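Local coordinates for protein beta-glucosidase (Saccharopolyspora erythraea D, PDB 5M6G) that probably hydrolyses terminal, non-reducing beta-D-glucosyl units to release beta-D-glucose, as a two-domain enzyme of glycosyl hydrolase family 3, at residues A[448-453]-A[457-462]; A[102-107]-A[135-140]; A[442-447]-A[463-468]. One frame throughout, in Å; residues are numbered along the deposited sequence.

Overall arrangement
From the N terminus, interaction 2 comes first: helix 101-116 meets the loop after strand 125-128, closing a 27-residue excursion within the N-terminal domain of the TIM-barrel clan. Much later, interaction 3 closes the connection between helices 441-445 and 465-472 of the C-terminal domain. Interaction 1 is nested inside that connection, where 448-453 folds back on 457-462 across three intervening residues. Interactions 1 and 3 join directly through a probable backbone bond from Gly442 to Gly457. Interaction 1 also ties the two domains together, through probable hydrogen bonds to interaction 2 between Ile450 N and Asn135 O and between Gly139 N and Thr460 OG1. Interactions 2 and 3 do not touch.

Interaction 1 of 3, residues A[448-453]-A[457-462]. With MG (magnesium ion), chain G; SOR (sorbitol), chain L.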
# COMPACT_ATOMS: atom_id res chain seq x y z
N TRP A 448 6.69 -4.83 0.26
CA TRP A 448 5.99 -4.44 1.49
C TRP A 448 5.42 -5.67 2.19
O TRP A 448 4.25 -5.73 2.54
CB TRP A 448 4.88 -3.43 1.19
CG TRP A 448 5.34 -2.10 0.66
CD1 TRP A 448 5.27 -1.67 -0.64
CD2 TRP A 448 5.90 -1.03 1.41
NE1 TRP A 448 5.77 -0.39 -0.74
CE2 TRP A 448 6.17 0.03 0.51
CE3 TRP A 448 6.22 -0.85 2.77
CZ2 TRP A 448 6.73 1.24 0.92
CZ3 TRP A 448 6.78 0.35 3.17
CH2 TRP A 448 7.03 1.38 2.25
N THR A 449 6.26 -6.69 2.35
CA THR A 449 5.83 -7.91 3.03
C THR A 449 6.96 -8.29 3.99
O THR A 449 8.02 -8.72 3.54
CB THR A 449 5.52 -9.03 2.04
OG1 THR A 449 4.60 -8.56 1.04
CG2 THR A 449 4.89 -10.21 2.79
N ILE A 450 6.71 -8.10 5.29
CA ILE A 450 7.70 -8.18 6.36
C ILE A 450 8.75 -7.10 6.19
O ILE A 450 8.80 -6.14 6.97
CB ILE A 450 8.36 -9.56 6.46
CG1 ILE A 450 7.30 -10.65 6.52
CG2 ILE A 450 9.24 -9.59 7.71
CD1 ILE A 450 6.29 -10.45 7.61
N SER A 451 9.62 -7.25 5.18
CA SER A 451 10.59 -6.22 4.84
C SER A 451 9.98 -5.18 3.91
O SER A 451 8.85 -5.30 3.45
CB SER A 451 11.81 -6.85 4.17
OG SER A 451 11.45 -7.35 2.90
N TRP A 452 10.76 -4.13 3.64
CA TRP A 452 10.33 -3.05 2.75
C TRP A 452 10.24 -3.52 1.30
O TRP A 452 9.19 -3.40 0.65
CB TRP A 452 11.30 -1.87 2.89
CG TRP A 452 11.11 -0.77 1.90
CD1 TRP A 452 9.93 -0.22 1.48
CD2 TRP A 452 12.15 -0.08 1.18
NE1 TRP A 452 10.18 0.78 0.56
CE2 TRP A 452 11.53 0.88 0.36
CE3 TRP A 452 13.55 -0.19 1.17
CZ2 TRP A 452 12.25 1.73 -0.47
CZ3 TRP A 452 14.26 0.66 0.34
CH2 TRP A 452 13.61 1.61 -0.46
N GLN A 453 11.34 -4.03 0.77
CA GLN A 453 11.36 -4.49 -0.62
C GLN A 453 10.63 -5.81 -0.83
O GLN A 453 10.43 -6.21 -1.99
CB GLN A 453 12.80 -4.65 -1.09
CG GLN A 453 13.54 -3.35 -1.27
CD GLN A 453 12.94 -2.53 -2.39
OE1 GLN A 453 12.72 -3.04 -3.49
NE2 GLN A 453 12.65 -1.27 -2.11
N GLY A 457 11.11 -16.51 -0.57
CA GLY A 457 11.17 -17.55 0.44
C GLY A 457 9.94 -17.56 1.32
O GLY A 457 8.97 -16.83 1.11
N ASP A 458 10.01 -18.41 2.35
CA ASP A 458 8.89 -18.63 3.26
C ASP A 458 8.94 -17.59 4.38
O ASP A 458 9.28 -17.88 5.53
CB ASP A 458 8.92 -20.05 3.81
CG ASP A 458 7.58 -20.51 4.30
OD1 ASP A 458 6.69 -19.66 4.44
OD2 ASP A 458 7.40 -21.73 4.55
N ILE A 459 8.58 -16.36 4.03
CA ILE A 459 8.82 -15.23 4.93
C ILE A 459 7.69 -14.97 5.91
O ILE A 459 7.88 -14.20 6.86
CB ILE A 459 9.09 -13.95 4.13
CG1 ILE A 459 7.88 -13.57 3.27
CG2 ILE A 459 10.31 -14.15 3.25
CD1 ILE A 459 8.08 -12.20 2.52
N THR A 460 6.51 -15.57 5.71
CA THR A 460 5.43 -15.43 6.69
C THR A 460 4.44 -16.56 6.45
O THR A 460 4.58 -17.34 5.51
CB THR A 460 4.75 -14.05 6.60
OG1 THR A 460 3.86 -13.88 7.71
CG2 THR A 460 3.96 -13.92 5.29
N GLU A 461 3.44 -16.63 7.32
CA GLU A 461 2.51 -17.75 7.28
C GLU A 461 1.56 -17.61 6.11
O GLU A 461 0.99 -16.54 5.87
CB GLU A 461 1.75 -17.87 8.60
CG GLU A 461 2.67 -18.13 9.78
CD GLU A 461 1.96 -18.15 11.12
OE1 GLU A 461 0.90 -17.49 11.26
OE2 GLU A 461 2.46 -18.81 12.06
N GLY A 462 1.39 -18.69 5.36
CA GLY A 462 0.50 -18.68 4.23
C GLY A 462 0.60 -19.98 3.47
O GLY A 462 1.19 -20.96 3.94
MG MG G . 3.08 -21.76 4.63
C1 SOR L . 5.02 5.72 1.16
C2 SOR L . 5.33 5.03 2.47
C3 SOR L . 6.76 5.37 2.88
C4 SOR L . 7.26 4.44 3.98
C5 SOR L . 8.79 4.35 4.04
C6 SOR L . 9.16 3.14 4.90
O1 SOR L . 3.99 5.05 0.47
O2 SOR L . 4.42 5.45 3.47
O3 SOR L . 6.78 6.70 3.34
O4 SOR L . 6.76 4.87 5.23
O5 SOR L . 9.37 4.23 2.75
O6 SOR L . 10.50 2.77 4.68
O HOH W 1 4.95 -22.59 5.27
O HOH W 2 2.46 -21.15 6.68
O HOH W 3 4.36 -19.81 4.67
O HOH W 4 1.97 -23.52 4.83
O HOH W 5 3.66 -22.13 2.72
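Apolar packing joins 448-453 to 457-462, with Thr449 and Ile450 set against Ile459 and Thr460. The CD1 methyl of Ile459 reaches in at about a right angle to the Thr449 side chain, lying 3.6 Å from Thr449 O and 3.8 Å from Thr449 CG2. Ile459 CG1 sits between its backbone N and carbonyl carbon (chi1 62°), and the extended chain beyond carries CD1 to that spot. Ile450 answers with CG1 3.6 Å from Ile459 O, while its CD1 crosses Thr460 at CB, 4.0 Å away. The polar ends have other partners: Thr449 OG1 bonds chiefly to Gly446 O, and Thr460 OG1 takes the N-H of Gly139.

Away from 457-462, the two indoles of 448-453 turn to the sorbitol. Trp448, a residue of the pocket, presents its rim, CH2 standing 3.5 Å from sorbitol C4. Trp452 sets CD1 over one face of the Trp448 indole, and sorbitol O6 lies over a face of Trp452. NE1 of Trp448 bonds to Glu195, NE1 of Trp452 to the pocket residue Glu505. Since Gly139 and Glu195 belong to the barrel domain, this C-terminal-domain loop reaches across to it beside the sugar pocket. Replacing Trp448 by an alanine would probably leave Glu195 without its indole donor, sorbitol C4 without its neighbouring rim and Trp452 freer to turn.

Metal contacts belong to 457-462. Gly462 O binds magnesium at 2.2 Å, and five waters complete six ligands. Water 1 donates to Asp458 OD2 at 2.7 Å, and water 2 accepts from Gly462 N. With only van der Waals contact between the two segments, polar bonds to other parts of the chain help fix their positions, and the magnesium stays largely hydrated.

Interaction 2 of 3, residues A[102-107]-A[135-140]; sequences QAWADM and NNVHGA
Trp104 of helix 101-116 lies with one face on Val137 of the loop after strand 125-128 and touches Asn136 obliquely. Its CB points toward that loop, and with CG anti to the carbonyl carbon (chi1 -79°) the indole is laid against the CG2 methyl of Val137. CG and CD2 pass above this methyl; Trp104 CD1 comes 3.6 Å from Val137 CG2 and also grazes the sister methyl, CG1. The methyl stands 3.4 Å from the centroid of the five-membered ring and 9° off its normal, a CH-pi contact over the face. Trp104 NE1 lies 3.4 Å from Val137 CG2, with CE2 next to it, and donates to Asn99 OD1. Val137 opens a type II beta turn ending at Ala140, with Gly139 taking the positive phi; the setting is the barrel of the N-terminal domain, where helix 101-116 links neighbouring parallel strands 87-90 and 125-128. Beyond CE2, Trp104 CZ2 lies 3.6 Å from Asn136 CB. The last atom, CH2, touches the same CB, and the amide plane of Asn136 is nearly parallel to the indole. Asn136 OD1 accepts from Gly93 N, beside the sorbitol-binding Gly92.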
# COMPACT_ATOMS: atom_id res chain seq x y z
N GLN A 102 2.22 -9.82 19.46
CA GLN A 102 2.32 -9.36 20.85
C GLN A 102 3.48 -8.39 21.03
O GLN A 102 3.36 -7.40 21.76
CB GLN A 102 2.50 -10.55 21.79
CG GLN A 102 2.51 -10.11 23.25
CD GLN A 102 3.28 -11.03 24.16
OE1 GLN A 102 3.32 -12.24 23.94
NE2 GLN A 102 3.90 -10.46 25.20
N ALA A 103 4.63 -8.67 20.40
CA ALA A 103 5.78 -7.80 20.57
C ALA A 103 5.55 -6.42 19.94
O ALA A 103 6.07 -5.42 20.45
CB ALA A 103 7.03 -8.45 19.98
N TRP A 104 4.79 -6.35 18.84
CA TRP A 104 4.41 -5.04 18.32
C TRP A 104 3.53 -4.29 19.32
O TRP A 104 3.72 -3.09 19.54
CB TRP A 104 3.66 -5.18 16.99
CG TRP A 104 4.52 -5.41 15.80
CD1 TRP A 104 5.04 -6.60 15.38
CD2 TRP A 104 4.94 -4.43 14.84
NE1 TRP A 104 5.77 -6.42 14.22
CE2 TRP A 104 5.72 -5.10 13.87
CE3 TRP A 104 4.73 -3.05 14.71
CZ2 TRP A 104 6.29 -4.43 12.79
CZ3 TRP A 104 5.31 -2.38 13.63
CH2 TRP A 104 6.08 -3.08 12.68
N ALA A 105 2.56 -4.98 19.92
CA ALA A 105 1.71 -4.32 20.91
C ALA A 105 2.53 -3.84 22.10
O ALA A 105 2.31 -2.74 22.61
CB ALA A 105 0.59 -5.25 21.36
N ASP A 106 3.49 -4.66 22.55
CA ASP A 106 4.37 -4.25 23.64
C ASP A 106 5.17 -3.01 23.25
O ASP A 106 5.30 -2.07 24.04
CB ASP A 106 5.32 -5.39 24.01
CG ASP A 106 4.62 -6.54 24.68
OD1 ASP A 106 3.45 -6.37 25.09
OD2 ASP A 106 5.24 -7.62 24.78
N MET A 107 5.74 -3.00 22.04
CA MET A 107 6.51 -1.86 21.60
C MET A 107 5.66 -0.60 21.58
O MET A 107 6.07 0.46 22.09
CB MET A 107 7.08 -2.12 20.20
CG MET A 107 7.93 -0.96 19.65
SD MET A 107 8.41 -1.31 17.95
CE MET A 107 6.85 -1.11 17.10
N ASN A 135 1.31 -5.66 7.06
CA ASN A 135 2.31 -6.45 6.34
C ASN A 135 3.70 -6.46 6.97
O ASN A 135 4.53 -7.29 6.58
CB ASN A 135 2.42 -5.97 4.89
CG ASN A 135 2.44 -4.45 4.77
OD1 ASN A 135 1.41 -3.84 4.51
ND2 ASN A 135 3.61 -3.84 4.96
N ASN A 136 4.01 -5.56 7.91
CA ASN A 136 5.29 -5.68 8.61
C ASN A 136 5.27 -6.77 9.68
O ASN A 136 6.34 -7.14 10.18
CB ASN A 136 5.66 -4.35 9.28
CG ASN A 136 6.07 -3.30 8.29
OD1 ASN A 136 6.98 -3.51 7.47
ND2 ASN A 136 5.39 -2.16 8.33
N VAL A 137 4.11 -7.28 10.05
CA VAL A 137 3.97 -8.15 11.21
C VAL A 137 3.98 -9.61 10.75
O VAL A 137 3.15 -10.01 9.92
CB VAL A 137 2.68 -7.84 12.00
CG1 VAL A 137 2.49 -8.87 13.10
CG2 VAL A 137 2.74 -6.42 12.59
N HIS A 138 4.90 -10.39 11.29
CA HIS A 138 4.94 -11.80 10.95
C HIS A 138 3.68 -12.51 11.44
O HIS A 138 3.27 -12.35 12.60
CB HIS A 138 6.19 -12.45 11.54
CG HIS A 138 6.36 -13.87 11.13
ND1 HIS A 138 5.75 -14.92 11.78
CD2 HIS A 138 7.03 -14.42 10.09
CE1 HIS A 138 6.05 -16.05 11.17
NE2 HIS A 138 6.83 -15.78 10.15
N GLY A 139 3.05 -13.28 10.56
CA GLY A 139 1.82 -13.97 10.91
C GLY A 139 0.55 -13.19 10.68
O GLY A 139 -0.54 -13.73 10.88
N ALA A 140 0.65 -11.92 10.27
CA ALA A 140 -0.52 -11.16 9.87
C ALA A 140 -0.98 -11.60 8.48
O ALA A 140 -0.18 -12.04 7.65
CB ALA A 140 -0.20 -9.66 9.85

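Interaction 3 of 3, residues A[442-447]-A[463-468]; sequences GNQSGG and TTILEG
The backbones approach closest at Gln444 and Thr464, CA to CA 7.6 Å, where the end of helix 441-445 faces the start of helix 465-472. Gln444 spans the gap alone. Its CG lies between the backbone N and the carbonyl carbon (chi1 78°), and the extended chain beyond brings the amide up against the backbone of 463-465. Gln444 NE2 donates to Thr463 O at 2.9 Å in a nearly straight bond (167°), reaching that oxygen from above the carbonyl plane, 39° out of it. NE2 also donates to Gly563 O, so both its N-H groups are probably used. Gln444 OE1 rests 3.3 Å from Thr464 CA and takes a weak, bent bond from Ile465 N, one of the N-H groups in the first turn of the helix. That turn begins with a capping box: Thr464, the N-cap, accepts from Glu467 N through OG1 at 3.1 Å, and Glu467 OE1 receives Thr464 N at 2.9 Å. Thr464 OG1 also bonds to Asp439 OD1. Both helices belong to the beta-alpha-beta crossover between neighbouring parallel strands 431-434 and 478-480 of the C-terminal domain. Ile465 packs on Val569 of helix 567-573.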
# COMPACT_ATOMS: atom_id res chain seq x y z
N GLY A 442 7.02 -15.40 -0.40
CA GLY A 442 7.50 -14.04 -0.55
C GLY A 442 7.34 -13.51 -1.96
O GLY A 442 6.96 -12.35 -2.16
N ASN A 443 7.62 -14.34 -2.97
CA ASN A 443 7.41 -13.89 -4.35
C ASN A 443 5.94 -13.62 -4.63
O ASN A 443 5.60 -12.64 -5.31
CB ASN A 443 7.96 -14.90 -5.35
CG ASN A 443 9.49 -14.98 -5.35
OD1 ASN A 443 10.17 -14.14 -4.76
ND2 ASN A 443 10.02 -16.02 -6.00
N GLN A 444 5.05 -14.47 -4.12
CA GLN A 444 3.63 -14.26 -4.38
C GLN A 444 3.09 -13.08 -3.58
O GLN A 444 2.02 -12.56 -3.91
CB GLN A 444 2.82 -15.53 -4.09
CG GLN A 444 2.54 -15.80 -2.60
CD GLN A 444 1.89 -17.16 -2.37
OE1 GLN A 444 2.24 -18.14 -3.04
NE2 GLN A 444 0.97 -17.23 -1.41
N SER A 445 3.81 -12.64 -2.56
CA SER A 445 3.40 -11.47 -1.80
C SER A 445 3.96 -10.17 -2.36
O SER A 445 3.31 -9.13 -2.25
CB SER A 445 3.82 -11.63 -0.34
OG SER A 445 3.17 -12.75 0.23
N GLY A 446 5.16 -10.22 -2.94
CA GLY A 446 5.75 -9.01 -3.49
C GLY A 446 6.19 -8.04 -2.40
O GLY A 446 6.34 -8.39 -1.22
N GLY A 447 6.39 -6.79 -2.81
CA GLY A 447 6.95 -5.77 -1.93
C GLY A 447 6.08 -5.51 -0.71
O GLY A 447 4.92 -5.90 -0.63
N THR A 463 -0.01 -19.98 2.30
CA THR A 463 -0.08 -21.15 1.43
C THR A 463 0.43 -20.75 0.05
O THR A 463 -0.05 -19.76 -0.52
CB THR A 463 -1.52 -21.66 1.33
OG1 THR A 463 -1.99 -22.03 2.64
CG2 THR A 463 -1.60 -22.85 0.36
N THR A 464 1.39 -21.51 -0.48
CA THR A 464 1.91 -21.19 -1.81
C THR A 464 0.95 -21.65 -2.89
O THR A 464 -0.00 -22.40 -2.66
CB THR A 464 3.30 -21.80 -2.04
OG1 THR A 464 3.20 -23.23 -2.22
CG2 THR A 464 4.22 -21.51 -0.86
N ILE A 465 1.18 -21.15 -4.11
CA ILE A 465 0.33 -21.52 -5.23
C ILE A 465 0.44 -23.02 -5.51
O ILE A 465 -0.56 -23.69 -5.77
CB ILE A 465 0.70 -20.67 -6.46
CG1 ILE A 465 0.36 -19.19 -6.18
CG2 ILE A 465 -0.00 -21.19 -7.70
CD1 ILE A 465 0.86 -18.20 -7.22
N LEU A 466 1.66 -23.57 -5.42
CA LEU A 466 1.87 -25.00 -5.59
C LEU A 466 1.14 -25.81 -4.53
O LEU A 466 0.59 -26.89 -4.82
CB LEU A 466 3.36 -25.32 -5.55
CG LEU A 466 3.72 -26.82 -5.49
CD1 LEU A 466 3.32 -27.53 -6.80
CD2 LEU A 466 5.20 -27.02 -5.18
N GLU A 467 1.12 -25.32 -3.29
CA GLU A 467 0.41 -26.04 -2.24
C GLU A 467 -1.09 -26.01 -2.49
O GLU A 467 -1.79 -27.01 -2.26
CB GLU A 467 0.76 -25.45 -0.88
CG GLU A 467 2.21 -25.72 -0.48
CD GLU A 467 2.63 -24.96 0.76
OE1 GLU A 467 1.97 -23.94 1.08
OE2 GLU A 467 3.60 -25.39 1.42
N GLY A 468 -1.60 -24.88 -2.98
CA GLY A 468 -3.00 -24.83 -3.38
C GLY A 468 -3.32 -25.77 -4.52
O GLY A 468 -4.38 -26.39 -4.55